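Side-chain contacts in putative S-adenosylmethionine-dependent methyltransferase (Bacteroides thetaiotaomicron, PDB 1WYZ), which probably transfers methyl groups from S-adenosylmethionine, as an RsmI-like methyltransferase, to a substrate not yet established: residues Met181-Asp184 / Ile185-Asn188; Arg211-Lys214 / Asp215-His219. All blocks are in the same frame, centred on the assembly; numbering follows the deposited sequence.

Interaction 1: Met181-Asp184 / Ile185-Asn188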
HETATM    1  N   MSE A 181      -6.184 -22.409  -7.235  1.00 46.98           N
HETATM    2  CA  MSE A 181      -6.791 -21.102  -7.465  1.00 44.96           C
HETATM    3  C   MSE A 181      -6.667 -20.703  -8.935  1.00 42.88           C
HETATM    4  O   MSE A 181      -7.669 -20.364  -9.560  1.00 40.41           O
HETATM    5  CB  MSE A 181      -6.142 -20.037  -6.577  1.00 56.17           C
HETATM    6  CG  MSE A 181      -6.643 -18.613  -6.844  1.00 58.88           C
HETATM    7 SE   MSE A 181      -8.478 -18.255  -6.273  1.00 63.55          SE
HETATM    8  CE  MSE A 181      -9.445 -18.722  -7.869  1.00 59.81           C
ATOM      9  N   ILE A 182      -5.458 -20.756  -9.498  1.00 42.08           N
ATOM     10  CA  ILE A 182      -5.303 -20.391 -10.901  1.00 42.14           C
ATOM     11  C   ILE A 182      -6.264 -21.211 -11.761  1.00 40.64           C
ATOM     12  O   ILE A 182      -6.831 -20.703 -12.730  1.00 39.72           O
ATOM     13  CB  ILE A 182      -3.835 -20.573 -11.410  1.00 86.05           C
ATOM     14  CG1 ILE A 182      -3.339 -21.999 -11.142  1.00 90.07           C
ATOM     15  CG2 ILE A 182      -2.919 -19.541 -10.756  1.00 85.72           C
ATOM     16  CD1 ILE A 182      -3.720 -23.004 -12.209  1.00 65.41           C
ATOM     17  N   GLU A 183      -6.461 -22.473 -11.392  1.00 38.85           N
ATOM     18  CA  GLU A 183      -7.374 -23.341 -12.122  1.00 37.41           C
ATOM     19  C   GLU A 183      -8.757 -22.726 -12.023  1.00 34.56           C
ATOM     20  O   GLU A 183      -9.479 -22.666 -13.010  1.00 33.67           O
ATOM     21  CB  GLU A 183      -7.391 -24.756 -11.522  1.00 64.44           C
ATOM     22  CG  GLU A 183      -8.480 -25.670 -12.086  1.00 67.50           C
ATOM     23  CD  GLU A 183      -8.205 -26.124 -13.517  1.00 71.08           C
ATOM     24  OE1 GLU A 183      -7.498 -25.396 -14.257  1.00 69.50           O
ATOM     25  OE2 GLU A 183      -8.712 -27.204 -13.905  1.00 70.73           O
ATOM     26  N   ASP A 184      -9.119 -22.257 -10.832  1.00 34.76           N
ATOM     27  CA  ASP A 184     -10.431 -21.639 -10.636  1.00 34.27           C
ATOM     28  C   ASP A 184     -10.624 -20.315 -11.392  1.00 33.15           C
ATOM     29  O   ASP A 184     -11.706 -20.059 -11.940  1.00 30.52           O
ATOM     30  CB  ASP A 184     -10.717 -21.416  -9.147  1.00 46.28           C
ATOM     31  CG  ASP A 184     -11.091 -22.695  -8.429  1.00 47.81           C
ATOM     32  OD1 ASP A 184     -11.865 -23.488  -8.996  1.00 48.20           O
ATOM     33  OD2 ASP A 184     -10.616 -22.903  -7.292  1.00 48.46           O
ATOM     34  N   ILE A 185      -9.584 -19.486 -11.421  1.00 34.37           N
ATOM     35  CA  ILE A 185      -9.662 -18.206 -12.104  1.00 36.34           C
ATOM     36  C   ILE A 185      -9.923 -18.379 -13.600  1.00 38.68           C
ATOM     37  O   ILE A 185     -10.786 -17.702 -14.171  1.00 38.10           O
ATOM     38  CB  ILE A 185      -8.365 -17.389 -11.879  1.00 35.78           C
ATOM     39  CG1 ILE A 185      -8.195 -17.132 -10.380  1.00 34.19           C
ATOM     40  CG2 ILE A 185      -8.424 -16.062 -12.645  1.00 34.64           C
ATOM     41  CD1 ILE A 185      -8.957 -15.989  -9.797  1.00 48.01           C
ATOM     42  N   LEU A 186      -9.204 -19.309 -14.222  1.00 44.82           N
ATOM     43  CA  LEU A 186      -9.344 -19.552 -15.654  1.00 46.43           C
ATOM     44  C   LEU A 186     -10.584 -20.349 -16.057  1.00 46.90           C
ATOM     45  O   LEU A 186     -10.939 -20.410 -17.239  1.00 46.45           O
ATOM     46  CB  LEU A 186      -8.077 -20.223 -16.188  1.00 87.18           C
ATOM     47  CG  LEU A 186      -7.635 -21.538 -15.544  1.00 90.21           C
ATOM     48  CD1 LEU A 186      -8.430 -22.699 -16.143  1.00 90.80           C
ATOM     49  CD2 LEU A 186      -6.135 -21.736 -15.786  1.00 91.47           C
ATOM     50  N   GLN A 187     -11.246 -20.962 -15.084  1.00 40.75           N
ATOM     51  CA  GLN A 187     -12.462 -21.700 -15.384  1.00 41.14           C
ATOM     52  C   GLN A 187     -13.652 -20.749 -15.325  1.00 39.64           C
ATOM     53  O   GLN A 187     -14.517 -20.770 -16.200  1.00 40.50           O
ATOM     54  CB  GLN A 187     -12.678 -22.840 -14.390  1.00 54.04           C
ATOM     55  CG  GLN A 187     -11.666 -23.952 -14.516  1.00 55.91           C
ATOM     56  CD  GLN A 187     -11.709 -24.592 -15.876  1.00 56.77           C
ATOM     57  OE1 GLN A 187     -10.727 -25.174 -16.328  1.00 58.37           O
ATOM     58  NE2 GLN A 187     -12.856 -24.495 -16.540  1.00 55.55           N
ATOM     59  N   ASN A 188     -13.672 -19.894 -14.305  1.00 44.08           N
ATOM     60  CA  ASN A 188     -14.769 -18.947 -14.099  1.00 42.57           C
ATOM     61  C   ASN A 188     -14.646 -17.549 -14.710  1.00 41.82           C
ATOM     62  O   ASN A 188     -15.658 -16.880 -14.926  1.00 42.43           O
ATOM     63  CB  ASN A 188     -15.035 -18.794 -12.599  1.00 41.51           C
ATOM     64  CG  ASN A 188     -15.155 -20.124 -11.894  1.00 40.38           C
ATOM     65  OD1 ASN A 188     -14.158 -20.683 -11.427  1.00 39.09           O
ATOM     66  ND2 ASN A 188     -16.371 -20.654 -11.831  1.00 37.84           N
TER

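Interaction 2: Arg211-Lys214 / Asp215-His219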
ATOM      1  N   ARG A 211      -0.969 -11.117 -17.659  1.00 44.24           N
ATOM      2  CA  ARG A 211      -1.347 -11.837 -18.848  1.00 45.00           C
ATOM      3  C   ARG A 211      -2.813 -12.219 -18.794  1.00 44.25           C
ATOM      4  O   ARG A 211      -3.347 -12.538 -17.732  1.00 44.80           O
ATOM      5  CB  ARG A 211      -0.459 -13.068 -18.940  1.00 52.43           C
ATOM      6  CG  ARG A 211      -0.942 -14.157 -19.821  1.00 54.41           C
ATOM      7  CD  ARG A 211      -0.064 -15.355 -19.573  1.00 57.60           C
ATOM      8  NE  ARG A 211       1.330 -15.048 -19.843  1.00 58.92           N
ATOM      9  CZ  ARG A 211       2.332 -15.877 -19.588  1.00 61.28           C
ATOM     10  NH1 ARG A 211       2.084 -17.064 -19.050  1.00 61.47           N
ATOM     11  NH2 ARG A 211       3.579 -15.522 -19.876  1.00 60.65           N
ATOM     12  N   THR A 212      -3.459 -12.178 -19.953  1.00 42.12           N
ATOM     13  CA  THR A 212      -4.872 -12.508 -20.065  1.00 39.85           C
ATOM     14  C   THR A 212      -5.157 -13.961 -19.652  1.00 39.99           C
ATOM     15  O   THR A 212      -4.280 -14.833 -19.742  1.00 39.71           O
ATOM     16  CB  THR A 212      -5.363 -12.269 -21.511  1.00 32.73           C
ATOM     17  OG1 THR A 212      -6.790 -12.312 -21.541  1.00 36.41           O
ATOM     18  CG2 THR A 212      -4.813 -13.333 -22.456  1.00 29.32           C
ATOM     19  N   VAL A 213      -6.382 -14.224 -19.198  1.00 36.75           N
ATOM     20  CA  VAL A 213      -6.755 -15.577 -18.781  1.00 37.10           C
ATOM     21  C   VAL A 213      -6.571 -16.596 -19.911  1.00 38.65           C
ATOM     22  O   VAL A 213      -6.152 -17.730 -19.667  1.00 37.33           O
ATOM     23  CB  VAL A 213      -8.210 -15.613 -18.278  1.00 35.50           C
ATOM     24  CG1 VAL A 213      -8.668 -17.050 -18.063  1.00 32.89           C
ATOM     25  CG2 VAL A 213      -8.307 -14.849 -16.978  1.00 34.33           C
ATOM     26  N   LYS A 214      -6.886 -16.185 -21.137  1.00 29.51           N
ATOM     27  CA  LYS A 214      -6.736 -17.048 -22.302  1.00 31.84           C
ATOM     28  C   LYS A 214      -5.274 -17.441 -22.479  1.00 31.50           C
ATOM     29  O   LYS A 214      -4.970 -18.594 -22.761  1.00 28.38           O
ATOM     30  CB  LYS A 214      -7.217 -16.332 -23.568  1.00 50.33           C
ATOM     31  CG  LYS A 214      -7.093 -17.169 -24.839  1.00 53.63           C
ATOM     32  CD  LYS A 214      -7.238 -16.324 -26.096  1.00 54.09           C
ATOM     33  CE  LYS A 214      -7.213 -17.188 -27.346  1.00 54.59           C
ATOM     34  NZ  LYS A 214      -8.386 -18.118 -27.420  1.00 56.66           N
ATOM     35  N   ASP A 215      -4.372 -16.476 -22.316  1.00 49.74           N
ATOM     36  CA  ASP A 215      -2.941 -16.742 -22.475  1.00 52.58           C
ATOM     37  C   ASP A 215      -2.273 -17.379 -21.262  1.00 53.75           C
ATOM     38  O   ASP A 215      -1.111 -17.767 -21.335  1.00 54.41           O
ATOM     39  CB  ASP A 215      -2.186 -15.463 -22.876  1.00 56.95           C
ATOM     40  CG  ASP A 215      -2.411 -15.082 -24.341  1.00 61.17           C
ATOM     41  OD1 ASP A 215      -2.107 -15.917 -25.228  1.00 61.46           O
ATOM     42  OD2 ASP A 215      -2.890 -13.954 -24.604  1.00 61.05           O
ATOM     43  N   TRP A 216      -2.998 -17.486 -20.153  1.00 36.96           N
ATOM     44  CA  TRP A 216      -2.438 -18.116 -18.966  1.00 39.89           C
ATOM     45  C   TRP A 216      -2.617 -19.628 -19.082  1.00 44.40           C
ATOM     46  O   TRP A 216      -1.790 -20.401 -18.593  1.00 43.32           O
ATOM     47  CB  TRP A 216      -3.126 -17.602 -17.694  1.00 44.11           C
ATOM     48  CG  TRP A 216      -2.393 -16.467 -17.005  1.00 39.68           C
ATOM     49  CD1 TRP A 216      -2.889 -15.233 -16.707  1.00 39.50           C
ATOM     50  CD2 TRP A 216      -1.046 -16.487 -16.503  1.00 36.31           C
ATOM     51  NE1 TRP A 216      -1.940 -14.483 -16.046  1.00 38.15           N
ATOM     52  CE2 TRP A 216      -0.799 -15.230 -15.910  1.00 36.24           C
ATOM     53  CE3 TRP A 216      -0.026 -17.450 -16.494  1.00 33.80           C
ATOM     54  CZ2 TRP A 216       0.427 -14.904 -15.314  1.00 34.51           C
ATOM     55  CZ3 TRP A 216       1.196 -17.130 -15.900  1.00 34.56           C
ATOM     56  CH2 TRP A 216       1.411 -15.864 -15.317  1.00 34.03           C
ATOM     57  N   LYS A 217      -3.695 -20.039 -19.750  1.00 75.68           N
ATOM     58  CA  LYS A 217      -4.004 -21.453 -19.938  1.00 81.84           C
ATOM     59  C   LYS A 217      -2.724 -22.247 -20.085  1.00 85.65           C
ATOM     60  O   LYS A 217      -2.436 -23.141 -19.289  1.00 86.46           O
ATOM     61  CB  LYS A 217      -4.879 -21.640 -21.176  1.00 88.48           C
ATOM     62  CG  LYS A 217      -6.234 -20.940 -21.079  1.00 90.96           C
ATOM     63  CD  LYS A 217      -7.085 -21.516 -19.944  1.00 91.26           C
ATOM     64  CE  LYS A 217      -8.396 -20.757 -19.777  1.00 89.93           C
ATOM     65  NZ  LYS A 217      -9.255 -20.806 -20.991  1.00 89.77           N
ATOM     66  N   GLY A 218      -1.947 -21.911 -21.105  1.00 88.13           N
ATOM     67  CA  GLY A 218      -0.691 -22.598 -21.302  1.00 92.28           C
ATOM     68  C   GLY A 218       0.333 -21.878 -20.459  1.00 95.22           C
ATOM     69  O   GLY A 218       0.216 -20.672 -20.243  1.00 96.62           O
ATOM     70  N   HIS A 219       1.329 -22.600 -19.966  1.00117.27           N
ATOM     71  CA  HIS A 219       2.365 -21.979 -19.155  1.00119.81           C
ATOM     72  C   HIS A 219       1.888 -21.442 -17.804  1.00118.47           C
ATOM     73  O   HIS A 219       1.704 -20.235 -17.631  1.00118.11           O
ATOM     74  CB  HIS A 219       3.047 -20.844 -19.933  1.00111.72           C
ATOM     75  CG  HIS A 219       4.130 -21.310 -20.857  1.00117.03           C
ATOM     76  ND1 HIS A 219       3.892 -22.150 -21.924  1.00119.13           N
ATOM     77  CD2 HIS A 219       5.463 -21.070 -20.859  1.00119.20           C
ATOM     78  CE1 HIS A 219       5.030 -22.409 -22.542  1.00120.31           C
ATOM     79  NE2 HIS A 219       6.000 -21.765 -21.916  1.00120.42           N
TER

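Interaction 1: Met181-Asp184 / Ile185-Asn188
Met-181, a selenomethionine, and Ile-185 stand one helical turn apart and show how spacing of four residues pairs side chains along a helix. With CG anti to the backbone N (chi1 175°) and the chain bent twice beyond it, Met-181 turns its end methyl CE against Ile-185 CG1, 3.2 Å away, the two side chains crossing at a slant. The backbone ties the same pair, Ile-185 N donating to Met-181 O over 2.8 Å. Leu-186 holds CG between its backbone N and carbonyl carbon (chi1 57°), which sets CG 3.0 Å from Ile-182 O and brings CD1 to 3.4 Å from Glu-183 OE1; CD2 reaches Ile-182 CD1 more loosely, at 4.5 Å. The leucine also packs against Lys-217. Replacing it by an alanine, which lacks CG and both methyls, would probably strip the cover from Ile-182 O and open a gap beside Lys-217. The carboxylate of Asp-184 turns to Arg-151 of helix 150-165 in a salt bridge. Met-181 and Ile-185 also rest on Leu-155 and Phe-171, burying one flank while Gln-187 stays exposed, the pattern of an amphipathic helix laid against the mixed sheet of an alpha/beta domain.

Interaction 2: Arg211-Lys214 / Asp215-His219
Val-213 O receives two backbone donors, both weakly: Trp-216 N at 3.2 Å and Lys-217 N at 3.4 Å. Sharing one acceptor between the third and fourth residues ahead is how a chain leaving a strand can tighten into a single helical turn. Lys-217 folds back until CE lies 4.1 Å from Val-213 CG1, touching the valine through that one methylene.

Arg-211 and Trp-216 carry most of the side-chain contact. The arginine leaves the strand extended, CG anti to the backbone N (chi1 161°), and bends only at chi3, so that CD lies over the face of the indole, 3.6 Å from the centroid of the five-membered ring, a CH-pi contact. Farther along, CZ sits 4.3 Å from the centroid of the six-membered ring in a cation-pi pair. The guanidinium is not stacked flat: its plane is tilted 51° from the ring, and NH1 dips nearest, toward CE3 and CZ3. At its edge, in its plane, lies His-219 O.

The setting is the end of strand 207-212, an outermost strand of the mixed sheet within this chain, where it gives way to the short, weakly bonded helical turn at about 213-216. Trp-216 NE1 is hydrogen-bonded to Leu-195 O on the adjoining strand, which probably helps fix the rotation of the indole beneath the arginine.

Asp-215 lies across the arginine chain at about a right angle, its CB 3.5 Å from Arg-211 CG; the charged ends stay well apart, with no salt bridge between them. On its other contact, Asp-215 CB meets Thr-212 CG2 at 3.4 Å. The threonine methyl can turn that way because OG1 is anti to the backbone N (chi1 -167°) and is hydrogen-bonded to Pro-191 O and Thr-193 O. Arg-211 also packs on Lys-112 of the second subunit.

In the fold
Both contacts are local and lie in series, so neither nests in nor crosses the other. After strand 168-173 the chain enters helix 178-188, whose last two turns hold interaction 1. It then runs through strand 194-199 and back along the antiparallel strand 207-212, and interaction 2 closes the tight turn that follows. That return brings the two together, their centres about 11 Å apart: Leu-186 CA meets Val-213 CG1 at 3.5 Å, and Lys-217 CE packs against Leu-186 O. Thus helix 178-188, on the mixed sheet, is joined to the turn leaving strand 207-212, outermost in that sheet within this chain, before the chain re-enters it as strand 228-233.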